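Long-range contacts in proto-oncogene vav (Homo sapiens, PDB 6NEW), which probably acts as a guanine nucleotide exchange factor for Rac-type GTPases, through a RhoGEF domain joined to a PH domain and a zinc-binding C1 domain: residues A[364-369]-A[388-393]; A[381-386]-A[398-403]; A[295-300]-A[320-325]. One frame throughout, in Å; residues are numbered along the deposited sequence.

Along the chain, contact 3 comes first. It pairs 295-300 with 320-325 and closes a loop of 19 residues at one edge of the PH-domain sheet. Contacts 1 and 2 follow, both within the C1 domain. Contact 1 joins 364-369 to 388-393 and closes a loop of 18 residues; contact 2 joins 381-386 to 398-403 and closes one of 11. Their segments alternate, so the two loops cross. They touch: Tyr390 N lies 2.9 Å from Ala399 O, which links strands 389-392 and 398-399 in one small antiparallel sheet. Contact 1 supplies one ligand to one zinc ion and contact 2 two ligands to the other. Contact 3 lies apart, about 22 Å from contact 1 between centres.

Contact 1. Residues A[364-369]-A[388-393]; sequences FQMFSF and QGYRCH. With ZN (zinc ion), chain C.
Strands 364-367 and 389-392 pair antiparallel, with Gln365-Arg391 and Phe367-Gly389 as hydrogen-bonded pairs and strand directions 130° apart. Arg391 N gives a 2.8 Å bond to Gln365 O. Phe367 N bonds to Gly389 O at 3.0 Å. On the face carrying Phe367 and Arg391, the guanidinium lies flat over the ring, with centres 4.4 Å apart and planes 14° apart. Arg391 bends at chi3 (58°), which folds its end back over the ring. On the other face, Cys392 CB packs over the Phe364 ring, 3.9 Å from Phe364 CE1. Cys392 SG binds zinc at 2.2 Å, with His362, Cys395 and Cys410 completing the site. Met366 CG rests on Tyr390 CE2 at 3.7 Å, while the Tyr390 hydroxyl bonds to Asn351 O. Beyond strand 364-367, the amide of Gln388 grips the backbone of Phe369 twice: OE1 accepts from Phe369 N at 2.9 Å, and NE2 donates to Phe369 O and also to Gly384 O. These bonds fix the rotation of the amide. The Phe369 ring turns its edge to Tyr390 O. The guanidinium stack thus joins the strands on one face; on the other, Cys392 packs on Phe364 by CB and anchors its strand to zinc by sulfur.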
ATOM      1  N   PHE A 364     -17.252   8.574  12.371  1.00 25.74           N
ATOM      2  CA  PHE A 364     -16.071   8.166  11.632  1.00 24.18           C
ATOM      3  C   PHE A 364     -16.135   8.664  10.222  1.00 27.77           C
ATOM      4  O   PHE A 364     -17.112   8.414   9.513  1.00 25.30           O
ATOM      5  CB  PHE A 364     -15.873   6.635  11.663  1.00 25.34           C
ATOM      6  CG  PHE A 364     -15.362   6.095  12.981  1.00 27.01           C
ATOM      7  CD1 PHE A 364     -14.050   6.338  13.394  1.00 29.24           C
ATOM      8  CD2 PHE A 364     -16.175   5.308  13.790  1.00 28.50           C
ATOM      9  CE1 PHE A 364     -13.565   5.798  14.582  1.00 30.47           C
ATOM     10  CE2 PHE A 364     -15.682   4.755  14.972  1.00 31.31           C
ATOM     11  CZ  PHE A 364     -14.394   5.027  15.376  1.00 29.47           C
ATOM     12  N   GLN A 365     -15.088   9.372   9.817  1.00 24.56           N
ATOM     13  CA  GLN A 365     -14.986   9.895   8.467  1.00 23.23           C
ATOM     14  C   GLN A 365     -13.657   9.497   7.902  1.00 24.78           C
ATOM     15  O   GLN A 365     -12.715   9.301   8.675  1.00 23.64           O
ATOM     16  CB  GLN A 365     -15.136  11.422   8.441  1.00 25.08           C
ATOM     17  CG  GLN A 365     -16.558  11.913   8.745  1.00 43.27           C
ATOM     18  CD  GLN A 365     -16.648  13.383   9.099  1.00 61.29           C
ATOM     19  OE1 GLN A 365     -15.697  14.168   8.950  1.00 59.91           O
ATOM     20  NE2 GLN A 365     -17.810  13.789   9.585  1.00 49.65           N
ATOM     21  N   MET A 366     -13.586   9.351   6.553  1.00 19.88           N
ATOM     22  CA  MET A 366     -12.371   9.029   5.817  1.00 18.68           C
ATOM     23  C   MET A 366     -11.280  10.011   6.203  1.00 22.95           C
ATOM     24  O   MET A 366     -11.495  11.223   6.128  1.00 22.86           O
ATOM     25  CB  MET A 366     -12.602   9.115   4.294  1.00 20.57           C
ATOM     26  CG  MET A 366     -13.328   7.955   3.708  1.00 23.94           C
ATOM     27  SD  MET A 366     -13.637   8.127   1.926  1.00 27.83           S
ATOM     28  CE  MET A 366     -12.016   7.818   1.278  1.00 23.91           C
ATOM     29  N   PHE A 367     -10.119   9.501   6.625  1.00 20.68           N
ATOM     30  CA  PHE A 367      -9.006  10.362   7.027  1.00 21.54           C
ATOM     31  C   PHE A 367      -7.653   9.922   6.473  1.00 27.23           C
ATOM     32  O   PHE A 367      -7.391   8.726   6.390  1.00 26.63           O
ATOM     33  CB  PHE A 367      -8.956  10.467   8.551  1.00 23.24           C
ATOM     34  CG  PHE A 367      -8.112  11.594   9.080  1.00 24.97           C
ATOM     35  CD1 PHE A 367      -8.630  12.878   9.185  1.00 27.58           C
ATOM     36  CD2 PHE A 367      -6.823  11.357   9.554  1.00 25.88           C
ATOM     37  CE1 PHE A 367      -7.855  13.916   9.711  1.00 29.75           C
ATOM     38  CE2 PHE A 367      -6.054  12.387  10.094  1.00 27.96           C
ATOM     39  CZ  PHE A 367      -6.569  13.666  10.153  1.00 27.53           C
ATOM     40  N   SER A 368      -6.799  10.894   6.077  1.00 25.88           N
ATOM     41  CA  SER A 368      -5.434  10.610   5.606  1.00 27.06           C
ATOM     42  C   SER A 368      -4.495  10.918   6.763  1.00 32.32           C
ATOM     43  O   SER A 368      -4.394  12.073   7.197  1.00 31.36           O
ATOM     44  CB  SER A 368      -5.054  11.442   4.385  1.00 30.79           C
ATOM     45  OG  SER A 368      -5.665  10.966   3.200  1.00 45.92           O
ATOM     46  N   PHE A 369      -3.846   9.872   7.283  1.00 29.99           N
ATOM     47  CA  PHE A 369      -2.932   9.974   8.410  1.00 31.77           C
ATOM     48  C   PHE A 369      -1.522  10.357   7.925  1.00 40.36           C
ATOM     49  O   PHE A 369      -0.990   9.727   7.003  1.00 40.08           O
ATOM     50  CB  PHE A 369      -2.950   8.658   9.202  1.00 33.22           C
ATOM     51  CG  PHE A 369      -4.307   8.363   9.789  1.00 34.13           C
ATOM     52  CD1 PHE A 369      -4.698   8.933  10.999  1.00 36.95           C
ATOM     53  CD2 PHE A 369      -5.207   7.528   9.124  1.00 34.81           C
ATOM     54  CE1 PHE A 369      -5.955   8.673  11.535  1.00 37.22           C
ATOM     55  CE2 PHE A 369      -6.470   7.265   9.668  1.00 36.53           C
ATOM     56  CZ  PHE A 369      -6.831   7.844  10.865  1.00 35.24           C
ATOM     57  N   GLN A 388      -5.935   5.688   4.627  1.00 23.25           N
ATOM     58  CA  GLN A 388      -5.671   4.383   5.242  1.00 23.30           C
ATOM     59  C   GLN A 388      -6.840   3.932   6.073  1.00 27.45           C
ATOM     60  O   GLN A 388      -6.959   2.731   6.341  1.00 29.51           O
ATOM     61  CB  GLN A 388      -4.454   4.499   6.180  1.00 24.45           C
ATOM     62  CG  GLN A 388      -3.214   5.086   5.528  1.00 18.43           C
ATOM     63  CD  GLN A 388      -3.039   6.545   5.773  1.00 39.74           C
ATOM     64  OE1 GLN A 388      -4.014   7.312   5.895  1.00 28.91           O
ATOM     65  NE2 GLN A 388      -1.771   6.952   5.838  1.00 32.77           N
ATOM     66  N   GLY A 389      -7.640   4.889   6.556  1.00 20.65           N
ATOM     67  CA  GLY A 389      -8.800   4.552   7.362  1.00 19.79           C
ATOM     68  C   GLY A 389      -9.712   5.681   7.769  1.00 22.20           C
ATOM     69  O   GLY A 389     -10.099   6.524   6.955  1.00 20.62           O
ATOM     70  N   TYR A 390     -10.121   5.655   9.040  1.00 19.75           N
ATOM     71  CA  TYR A 390     -11.124   6.574   9.551  1.00 18.78           C
ATOM     72  C   TYR A 390     -10.758   7.270  10.826  1.00 25.11           C
ATOM     73  O   TYR A 390     -10.023   6.751  11.670  1.00 24.31           O
ATOM     74  CB  TYR A 390     -12.460   5.830   9.714  1.00 18.51           C
ATOM     75  CG  TYR A 390     -13.015   5.354   8.386  1.00 19.38           C
ATOM     76  CD1 TYR A 390     -12.486   4.233   7.748  1.00 20.69           C
ATOM     77  CD2 TYR A 390     -13.998   6.077   7.720  1.00 19.89           C
ATOM     78  CE1 TYR A 390     -12.898   3.865   6.474  1.00 22.19           C
ATOM     79  CE2 TYR A 390     -14.431   5.707   6.448  1.00 20.58           C
ATOM     80  CZ  TYR A 390     -13.898   4.582   5.841  1.00 28.53           C
ATOM     81  OH  TYR A 390     -14.317   4.171   4.609  1.00 26.54           O
ATOM     82  N   ARG A 391     -11.257   8.478  10.958  1.00 23.74           N
ATOM     83  CA  ARG A 391     -11.062   9.202  12.188  1.00 25.82           C
ATOM     84  C   ARG A 391     -12.386   9.742  12.658  1.00 31.42           C
ATOM     85  O   ARG A 391     -13.189  10.234  11.855  1.00 29.57           O
ATOM     86  CB  ARG A 391     -10.009  10.307  12.057  1.00 26.27           C
ATOM     87  CG  ARG A 391      -9.417  10.741  13.392  1.00 28.06           C
ATOM     88  CD  ARG A 391      -8.831  12.131  13.292  1.00 48.57           C
ATOM     89  NE  ARG A 391      -9.849  13.102  12.859  1.00 64.09           N
ATOM     90  CZ  ARG A 391      -9.671  14.417  12.877  1.00 76.92           C
ATOM     91  NH1 ARG A 391      -8.544  14.950  13.308  1.00 62.72           N
ATOM     92  NH2 ARG A 391     -10.659  15.214  12.461  1.00 65.45           N
ATOM     93  N   CYS A 392     -12.635   9.614  13.962  1.00 31.29           N
ATOM     94  CA  CYS A 392     -13.828  10.189  14.575  1.00 31.94           C
ATOM     95  C   CYS A 392     -13.403  11.617  14.885  1.00 38.95           C
ATOM     96  O   CYS A 392     -12.433  11.804  15.616  1.00 38.72           O
ATOM     97  CB  CYS A 392     -14.236   9.432  15.833  1.00 32.80           C
ATOM     98  SG  CYS A 392     -15.584  10.225  16.750  1.00 38.50           S
ATOM     99  N   HIS A 393     -14.050  12.623  14.280  1.00 38.95           N
ATOM    100  CA  HIS A 393     -13.619  14.013  14.497  1.00 41.97           C
ATOM    101  C   HIS A 393     -13.852  14.497  15.961  1.00 46.02           C
ATOM    102  O   HIS A 393     -13.117  15.368  16.426  1.00 47.58           O
ATOM    103  CB  HIS A 393     -14.237  14.964  13.448  1.00 44.24           C
ATOM    104  CG  HIS A 393     -15.658  15.343  13.731  1.00 49.84           C
ATOM    105  ND1 HIS A 393     -16.658  14.389  13.802  1.00 52.35           N
ATOM    106  CD2 HIS A 393     -16.195  16.562  13.969  1.00 53.59           C
ATOM    107  CE1 HIS A 393     -17.767  15.053  14.085  1.00 52.90           C
ATOM    108  NE2 HIS A 393     -17.538  16.365  14.189  1.00 54.08           N
TER
HETATM  109 ZN    ZN C 602     -15.472   9.236  18.766  1.00 36.95          ZN

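Contact 2. Residues A[381-386]-A[398-403]; sequences LLRGTF and SAHKEC. With ZN (zinc ion), chain B.
His400 NE2 lies over the middle of one face of the Arg383 guanidinium, and Arg383 NH1 over one face of the imidazole, 3.7 Å from His400 NE2. The two planes are 21° apart, and the long directions of the side chains cross at about a right angle. A water lies over the imidazole on the same side as Arg383 NH1, offset toward the rim. It also sits at the guanidinium edge, in its plane. At the imidazole edge, Leu381 O takes the N-H of His400 NE2 at 2.7 Å. The carbonyl oxygen lies near the ring plane, but the donor stands 44° out of the carbonyl plane. Cys403 SG is also at this ring's edge, in plane. The other ring nitrogen, His400 ND1, binds zinc at 2.2 Å, and Cys403 SG is a second ligand. Leu382 CD2 touches His400 CD2 at 3.8 Å, and Leu382 CD1 reaches Ser398 CB at the same distance. Ser398 OG turns to Ser374 O.

Cys375 and Cys378 complete this site of three cysteines and one histidine, one of the two zinc sites of the C1 fold. The imidazole bridges metal and backbone: zinc takes one nitrogen and a carbonyl the other. With both nitrogens engaged, rotation about the ring bond is fixed. The carbonyl would probably make the imidazole a stronger donor to the metal.

Arg383 bends at chi2 (132°), which brings its guanidinium over the NE2 corner of the imidazole. The water accepts from Arg383 NH1 and donates to Glu402 OE1. Arg383 NH2 forms a salt bridge with Asp211 of helix 196-235, and Asp211 also accepts from Leu381 N.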
ATOM      1  N   LEU A 381      -1.578  -1.457  12.870  1.00 34.49           N
ATOM      2  CA  LEU A 381      -1.281  -0.237  12.133  1.00 34.05           C
ATOM      3  C   LEU A 381      -2.300   0.089  11.064  1.00 38.87           C
ATOM      4  O   LEU A 381      -2.801  -0.819  10.405  1.00 38.87           O
ATOM      5  CB  LEU A 381       0.083  -0.390  11.425  1.00 34.23           C
ATOM      6  CG  LEU A 381       1.336  -0.293  12.263  1.00 39.28           C
ATOM      7  CD1 LEU A 381       2.532  -0.814  11.498  1.00 39.76           C
ATOM      8  CD2 LEU A 381       1.596   1.120  12.677  1.00 41.90           C
ATOM      9  N   LEU A 382      -2.512   1.394  10.819  1.00 35.25           N
ATOM     10  CA  LEU A 382      -3.307   1.865   9.700  1.00 34.41           C
ATOM     11  C   LEU A 382      -2.332   1.857   8.517  1.00 37.48           C
ATOM     12  O   LEU A 382      -1.255   2.428   8.600  1.00 37.40           O
ATOM     13  CB  LEU A 382      -3.944   3.231   9.984  1.00 34.51           C
ATOM     14  CG  LEU A 382      -5.312   3.082  10.617  1.00 40.22           C
ATOM     15  CD1 LEU A 382      -5.605   4.177  11.563  1.00 41.80           C
ATOM     16  CD2 LEU A 382      -6.380   3.008   9.589  1.00 44.34           C
ATOM     17  N   ARG A 383      -2.665   1.085   7.484  1.00 34.09           N
ATOM     18  CA  ARG A 383      -1.818   0.761   6.336  1.00 34.02           C
ATOM     19  C   ARG A 383      -1.861   1.698   5.146  1.00 36.25           C
ATOM     20  O   ARG A 383      -2.931   1.985   4.619  1.00 35.47           O
ATOM     21  CB  ARG A 383      -2.147  -0.651   5.848  1.00 33.39           C
ATOM     22  CG  ARG A 383      -1.766  -1.731   6.824  1.00 41.84           C
ATOM     23  CD  ARG A 383      -2.903  -2.687   7.011  1.00 47.17           C
ATOM     24  NE  ARG A 383      -2.764  -3.441   8.253  1.00 45.92           N
ATOM     25  CZ  ARG A 383      -3.738  -4.165   8.787  1.00 56.17           C
ATOM     26  NH1 ARG A 383      -4.918  -4.249   8.190  1.00 45.88           N
ATOM     27  NH2 ARG A 383      -3.537  -4.817   9.925  1.00 43.26           N
ATOM     28  N   GLY A 384      -0.673   2.069   4.677  1.00 32.24           N
ATOM     29  CA  GLY A 384      -0.495   2.911   3.509  1.00 31.46           C
ATOM     30  C   GLY A 384      -0.083   4.331   3.806  1.00 35.31           C
ATOM     31  O   GLY A 384       0.296   4.664   4.931  1.00 35.48           O
ATOM     32  N   THR A 385      -0.164   5.176   2.785  1.00 31.81           N
ATOM     33  CA  THR A 385       0.241   6.582   2.858  1.00 32.71           C
ATOM     34  C   THR A 385      -0.927   7.514   2.567  1.00 34.44           C
ATOM     35  O   THR A 385      -0.792   8.721   2.737  1.00 35.55           O
ATOM     36  CB  THR A 385       1.374   6.840   1.834  1.00 41.54           C
ATOM     37  OG1 THR A 385       0.923   6.490   0.526  1.00 42.45           O
ATOM     38  CG2 THR A 385       2.659   6.063   2.152  1.00 40.63           C
ATOM     39  N   PHE A 386      -2.066   6.959   2.133  1.00 27.88           N
ATOM     40  CA  PHE A 386      -3.200   7.749   1.697  1.00 26.40           C
ATOM     41  C   PHE A 386      -4.515   7.129   2.139  1.00 28.46           C
ATOM     42  O   PHE A 386      -4.716   5.958   1.872  1.00 30.35           O
ATOM     43  CB  PHE A 386      -3.103   7.781   0.162  1.00 28.49           C
ATOM     44  CG  PHE A 386      -4.123   8.561  -0.613  1.00 30.09           C
ATOM     45  CD1 PHE A 386      -4.161   9.945  -0.538  1.00 33.72           C
ATOM     46  CD2 PHE A 386      -4.968   7.920  -1.517  1.00 32.32           C
ATOM     47  CE1 PHE A 386      -5.084  10.673  -1.295  1.00 35.49           C
ATOM     48  CE2 PHE A 386      -5.887   8.646  -2.277  1.00 35.18           C
ATOM     49  CZ  PHE A 386      -5.937  10.018  -2.165  1.00 33.79           C
ATOM     50  N   SER A 398      -8.761   6.788  15.791  1.00 30.58           N
ATOM     51  CA  SER A 398      -8.375   6.332  14.481  1.00 28.81           C
ATOM     52  C   SER A 398      -8.737   4.843  14.401  1.00 29.46           C
ATOM     53  O   SER A 398      -8.671   4.172  15.425  1.00 29.31           O
ATOM     54  CB  SER A 398      -6.877   6.527  14.320  1.00 34.92           C
ATOM     55  OG  SER A 398      -6.175   5.781  15.303  1.00 49.22           O
ATOM     56  N   ALA A 399      -9.144   4.334  13.212  1.00 24.33           N
ATOM     57  CA  ALA A 399      -9.558   2.931  13.028  1.00 23.45           C
ATOM     58  C   ALA A 399      -9.611   2.489  11.565  1.00 26.36           C
ATOM     59  O   ALA A 399      -9.762   3.331  10.671  1.00 25.35           O
ATOM     60  CB  ALA A 399     -10.930   2.704  13.663  1.00 24.21           C
ATOM     61  N   HIS A 400      -9.528   1.161  11.324  1.00 24.08           N
ATOM     62  CA  HIS A 400      -9.677   0.602   9.967  1.00 24.33           C
ATOM     63  C   HIS A 400     -11.186   0.547   9.670  1.00 27.70           C
ATOM     64  O   HIS A 400     -11.980   0.487  10.615  1.00 28.37           O
ATOM     65  CB  HIS A 400      -9.138  -0.845   9.855  1.00 24.81           C
ATOM     66  CG  HIS A 400      -7.703  -1.050  10.205  1.00 27.72           C
ATOM     67  ND1 HIS A 400      -7.338  -1.752  11.340  1.00 30.31           N
ATOM     68  CD2 HIS A 400      -6.587  -0.739   9.510  1.00 28.01           C
ATOM     69  CE1 HIS A 400      -6.014  -1.774  11.338  1.00 29.01           C
ATOM     70  NE2 HIS A 400      -5.520  -1.194  10.253  1.00 28.47           N
ATOM     71  N   LYS A 401     -11.572   0.494   8.376  1.00 23.28           N
ATOM     72  CA  LYS A 401     -12.975   0.396   7.951  1.00 23.85           C
ATOM     73  C   LYS A 401     -13.727  -0.777   8.620  1.00 30.11           C
ATOM     74  O   LYS A 401     -14.851  -0.580   9.078  1.00 30.75           O
ATOM     75  CB  LYS A 401     -13.083   0.281   6.420  1.00 25.88           C
ATOM     76  CG  LYS A 401     -14.477   0.621   5.892  1.00 25.44           C
ATOM     77  CD  LYS A 401     -14.655   0.327   4.401  1.00 22.96           C
ATOM     78  CE  LYS A 401     -16.077   0.619   3.952  1.00 31.09           C
ATOM     79  NZ  LYS A 401     -16.268   0.342   2.500  1.00 40.19           N
ATOM     80  N   GLU A 402     -13.086  -1.962   8.723  1.00 28.35           N
ATOM     81  CA  GLU A 402     -13.663  -3.178   9.337  1.00 29.84           C
ATOM     82  C   GLU A 402     -13.860  -3.085  10.870  1.00 33.50           C
ATOM     83  O   GLU A 402     -14.753  -3.735  11.408  1.00 33.80           O
ATOM     84  CB  GLU A 402     -12.804  -4.428   9.039  1.00 31.77           C
ATOM     85  CG  GLU A 402     -12.085  -4.457   7.699  1.00 46.15           C
ATOM     86  CD  GLU A 402     -10.691  -3.869   7.758  1.00 65.46           C
ATOM     87  OE1 GLU A 402      -9.805  -4.512   8.367  1.00 71.33           O
ATOM     88  OE2 GLU A 402     -10.488  -2.753   7.225  1.00 49.31           O
ATOM     89  N   CYS A 403     -12.994  -2.323  11.564  1.00 29.73           N
ATOM     90  CA  CYS A 403     -12.948  -2.199  13.024  1.00 29.11           C
ATOM     91  C   CYS A 403     -13.837  -1.117  13.657  1.00 33.09           C
ATOM     92  O   CYS A 403     -13.751  -0.959  14.877  1.00 34.38           O
ATOM     93  CB  CYS A 403     -11.498  -1.998  13.462  1.00 28.04           C
ATOM     94  SG  CYS A 403     -10.326  -3.191  12.778  1.00 30.96           S
TER
HETATM   95 ZN    ZN B 601      -8.409  -2.250  13.259  1.00 31.25          ZN
HETATM   96  O   HOH W   1      -7.545  -5.533   9.702  1.00 47.01           O

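Contact 3. Residues A[295-300]-A[320-325]; sequences LHSFQV and IEDQGA
Phe298 and Glu321 meet side by side as a non-hydrogen-bonded antiparallel pair. Glu321 CB lies over the face of the Phe298 ring, 4.0 Å from its centroid, in a CH-pi contact. The ring and the carboxylate planes stand 83° apart. Next to this pair, Gln299 and Ile320 exchange two backbone bonds: Gln299 N to Ile320 O and Ile320 N to Gln299 O, both 2.8 Å. A third bond, also 2.8 Å, runs from Asp322 N to Ser297 O. Asp322 OD1 comes within 3.6 Å of Ser297 CB.

Further out, the Glu321 chain leaves with CG anti to the backbone N (chi1 -163°) and then bends at chi2, which swings the carboxylate over the turn 321-324. There OE1 accepts from Gln323 N at 2.8 Å and from Ala325 N at 3.1 Å, from opposite faces of its plane. The type I turn from Glu321 to Gly324 is closed by Gly324 N on Glu321 O. With an alanine here in place of Glu321, Gln323 N and Ala325 N would probably lose their shared acceptor, and the turn would be less fixed.

The pair lies at the edge of the PH-domain sheet, where strand 298-302 is outermost within this chain, next to 315-321. Phe298 also packs on Leu319, and Val300 on Met342 and Phe345 of helix 335-352. Glu321 thus serves twice: one carboxylate oxygen accepts two N-H groups at the turn, and its CB packs on one face of the Phe298 ring.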
ATOM      1  N   LEU A 295     -20.323  13.353  -3.545  1.00 21.50           N
ATOM      2  CA  LEU A 295     -21.179  12.197  -3.270  1.00 20.42           C
ATOM      3  C   LEU A 295     -21.707  12.064  -1.812  1.00 25.50           C
ATOM      4  O   LEU A 295     -22.509  11.154  -1.562  1.00 26.92           O
ATOM      5  CB  LEU A 295     -20.502  10.902  -3.723  1.00 19.69           C
ATOM      6  CG  LEU A 295     -20.207  10.829  -5.211  1.00 23.73           C
ATOM      7  CD1 LEU A 295     -19.306   9.672  -5.493  1.00 22.92           C
ATOM      8  CD2 LEU A 295     -21.524  10.764  -6.063  1.00 26.24           C
ATOM      9  N   HIS A 296     -21.288  12.973  -0.887  0.50 20.84           N
ATOM     10  CA  HIS A 296     -21.713  13.011   0.524  0.50 20.02           C
ATOM     11  C   HIS A 296     -23.265  13.203   0.652  0.50 24.67           C
ATOM     12  O   HIS A 296     -23.852  12.822   1.661  0.50 24.55           O
ATOM     13  CB  HIS A 296     -20.945  14.104   1.327  0.50 20.03           C
ATOM     14  CG  HIS A 296     -19.482  13.839   1.619  0.50 22.61           C
ATOM     15  ND1 HIS A 296     -18.469  14.422   0.868  0.50 23.62           N
ATOM     16  CD2 HIS A 296     -18.910  13.175   2.652  0.50 23.58           C
ATOM     17  CE1 HIS A 296     -17.329  14.046   1.433  0.50 22.09           C
ATOM     18  NE2 HIS A 296     -17.543  13.278   2.494  0.50 22.37           N
ATOM     19  N   SER A 297     -23.913  13.777  -0.384  1.00 22.68           N
ATOM     20  CA  SER A 297     -25.359  14.066  -0.415  1.00 23.51           C
ATOM     21  C   SER A 297     -26.053  13.486  -1.646  1.00 25.59           C
ATOM     22  O   SER A 297     -27.082  14.011  -2.054  1.00 26.28           O
ATOM     23  CB  SER A 297     -25.617  15.570  -0.394  1.00 29.83           C
ATOM     24  OG  SER A 297     -24.995  16.243   0.687  1.00 47.16           O
ATOM     25  N   PHE A 298     -25.510  12.426  -2.245  1.00 20.77           N
ATOM     26  CA  PHE A 298     -26.114  11.790  -3.411  1.00 21.55           C
ATOM     27  C   PHE A 298     -26.344  10.312  -3.189  1.00 27.70           C
ATOM     28  O   PHE A 298     -25.575   9.645  -2.499  1.00 26.02           O
ATOM     29  CB  PHE A 298     -25.299  12.033  -4.701  1.00 22.55           C
ATOM     30  CG  PHE A 298     -25.556  13.386  -5.335  1.00 23.87           C
ATOM     31  CD1 PHE A 298     -24.931  14.532  -4.850  1.00 24.72           C
ATOM     32  CD2 PHE A 298     -26.454  13.518  -6.394  1.00 24.75           C
ATOM     33  CE1 PHE A 298     -25.199  15.789  -5.416  1.00 25.39           C
ATOM     34  CE2 PHE A 298     -26.707  14.766  -6.974  1.00 26.52           C
ATOM     35  CZ  PHE A 298     -26.074  15.895  -6.488  1.00 24.76           C
ATOM     36  N   GLN A 299     -27.429   9.809  -3.782  1.00 27.07           N
ATOM     37  CA  GLN A 299     -27.805   8.407  -3.726  1.00 28.08           C
ATOM     38  C   GLN A 299     -27.934   7.808  -5.130  1.00 33.14           C
ATOM     39  O   GLN A 299     -28.207   8.514  -6.108  1.00 33.06           O
ATOM     40  CB  GLN A 299     -29.103   8.234  -2.930  1.00 30.75           C
ATOM     41  CG  GLN A 299     -28.857   8.319  -1.423  1.00 52.06           C
ATOM     42  CD  GLN A 299     -30.078   8.210  -0.546  1.00 69.56           C
ATOM     43  OE1 GLN A 299     -31.211   8.070  -1.009  1.00 60.47           O
ATOM     44  NE2 GLN A 299     -29.859   8.261   0.760  1.00 74.35           N
ATOM     45  N   VAL A 300     -27.704   6.513  -5.227  1.00 29.71           N
ATOM     46  CA  VAL A 300     -27.848   5.838  -6.499  1.00 30.63           C
ATOM     47  C   VAL A 300     -29.089   4.951  -6.471  1.00 33.23           C
ATOM     48  O   VAL A 300     -29.293   4.205  -5.508  1.00 33.27           O
ATOM     49  CB  VAL A 300     -26.562   5.088  -6.935  1.00 35.11           C
ATOM     50  CG1 VAL A 300     -26.851   4.124  -8.075  1.00 36.48           C
ATOM     51  CG2 VAL A 300     -25.483   6.069  -7.348  1.00 34.00           C
ATOM     52  N   ILE A 320     -29.183  10.781  -7.523  1.00 23.23           N
ATOM     53  CA  ILE A 320     -30.076  11.809  -6.973  1.00 23.34           C
ATOM     54  C   ILE A 320     -29.584  12.457  -5.699  1.00 24.58           C
ATOM     55  O   ILE A 320     -29.173  11.747  -4.799  1.00 24.22           O
ATOM     56  CB  ILE A 320     -31.507  11.176  -6.764  1.00 27.59           C
ATOM     57  CG1 ILE A 320     -32.125  10.670  -8.092  1.00 27.44           C
ATOM     58  CG2 ILE A 320     -32.477  12.159  -6.058  1.00 29.94           C
ATOM     59  CD1 ILE A 320     -33.143   9.562  -7.880  1.00 32.91           C
ATOM     60  N   GLU A 321     -29.722  13.790  -5.583  1.00 22.18           N
ATOM     61  CA  GLU A 321     -29.356  14.548  -4.366  1.00 22.83           C
ATOM     62  C   GLU A 321     -30.376  14.166  -3.303  1.00 30.56           C
ATOM     63  O   GLU A 321     -31.575  14.160  -3.593  1.00 31.41           O
ATOM     64  CB  GLU A 321     -29.322  16.064  -4.640  1.00 23.89           C
ATOM     65  CG  GLU A 321     -28.569  16.894  -3.603  1.00 30.69           C
ATOM     66  CD  GLU A 321     -29.373  17.408  -2.416  1.00 54.38           C
ATOM     67  OE1 GLU A 321     -30.624  17.347  -2.456  1.00 47.39           O
ATOM     68  OE2 GLU A 321     -28.748  17.902  -1.449  1.00 49.44           O
ATOM     69  N   ASP A 322     -29.899  13.752  -2.111  1.00 30.26           N
ATOM     70  CA  ASP A 322     -30.697  13.202  -0.998  1.00 32.13           C
ATOM     71  C   ASP A 322     -31.849  14.101  -0.484  1.00 37.54           C
ATOM     72  O   ASP A 322     -32.675  13.617   0.295  1.00 38.13           O
ATOM     73  CB  ASP A 322     -29.812  12.726   0.180  1.00 34.07           C
ATOM     74  CG  ASP A 322     -28.870  13.734   0.787  1.00 46.67           C
ATOM     75  OD1 ASP A 322     -29.007  14.933   0.476  1.00 50.53           O
ATOM     76  OD2 ASP A 322     -28.011  13.328   1.603  1.00 48.39           O
ATOM     77  N   GLN A 323     -31.960  15.345  -0.960  1.00 34.16           N
ATOM     78  CA  GLN A 323     -33.115  16.184  -0.604  1.00 35.18           C
ATOM     79  C   GLN A 323     -33.925  16.539  -1.883  1.00 41.86           C
ATOM     80  O   GLN A 323     -34.856  17.352  -1.839  1.00 42.95           O
ATOM     81  CB  GLN A 323     -32.690  17.437   0.163  1.00 36.46           C
ATOM     82  CG  GLN A 323     -32.168  17.173   1.564  1.00 45.17           C
ATOM     83  CD  GLN A 323     -31.968  18.472   2.293  1.00 59.12           C
ATOM     84  OE1 GLN A 323     -32.904  19.011   2.890  1.00 63.20           O
ATOM     85  NE2 GLN A 323     -30.755  19.019   2.248  1.00 34.72           N
ATOM     86  N   GLY A 324     -33.564  15.891  -2.993  1.00 39.29           N
ATOM     87  CA  GLY A 324     -34.184  16.048  -4.300  1.00 40.09           C
ATOM     88  C   GLY A 324     -33.860  17.335  -5.026  1.00 44.95           C
ATOM     89  O   GLY A 324     -34.594  17.697  -5.944  1.00 45.47           O
ATOM     90  N   ALA A 325     -32.769  18.030  -4.638  1.00 42.30           N
ATOM     91  CA  ALA A 325     -32.352  19.307  -5.253  1.00 43.09           C
ATOM     92  C   ALA A 325     -31.869  19.124  -6.700  1.00 48.56           C
ATOM     93  O   ALA A 325     -32.038  20.028  -7.529  1.00 50.05           O
ATOM     94  CB  ALA A 325     -31.272  19.979  -4.410  1.00 43.19           C
TER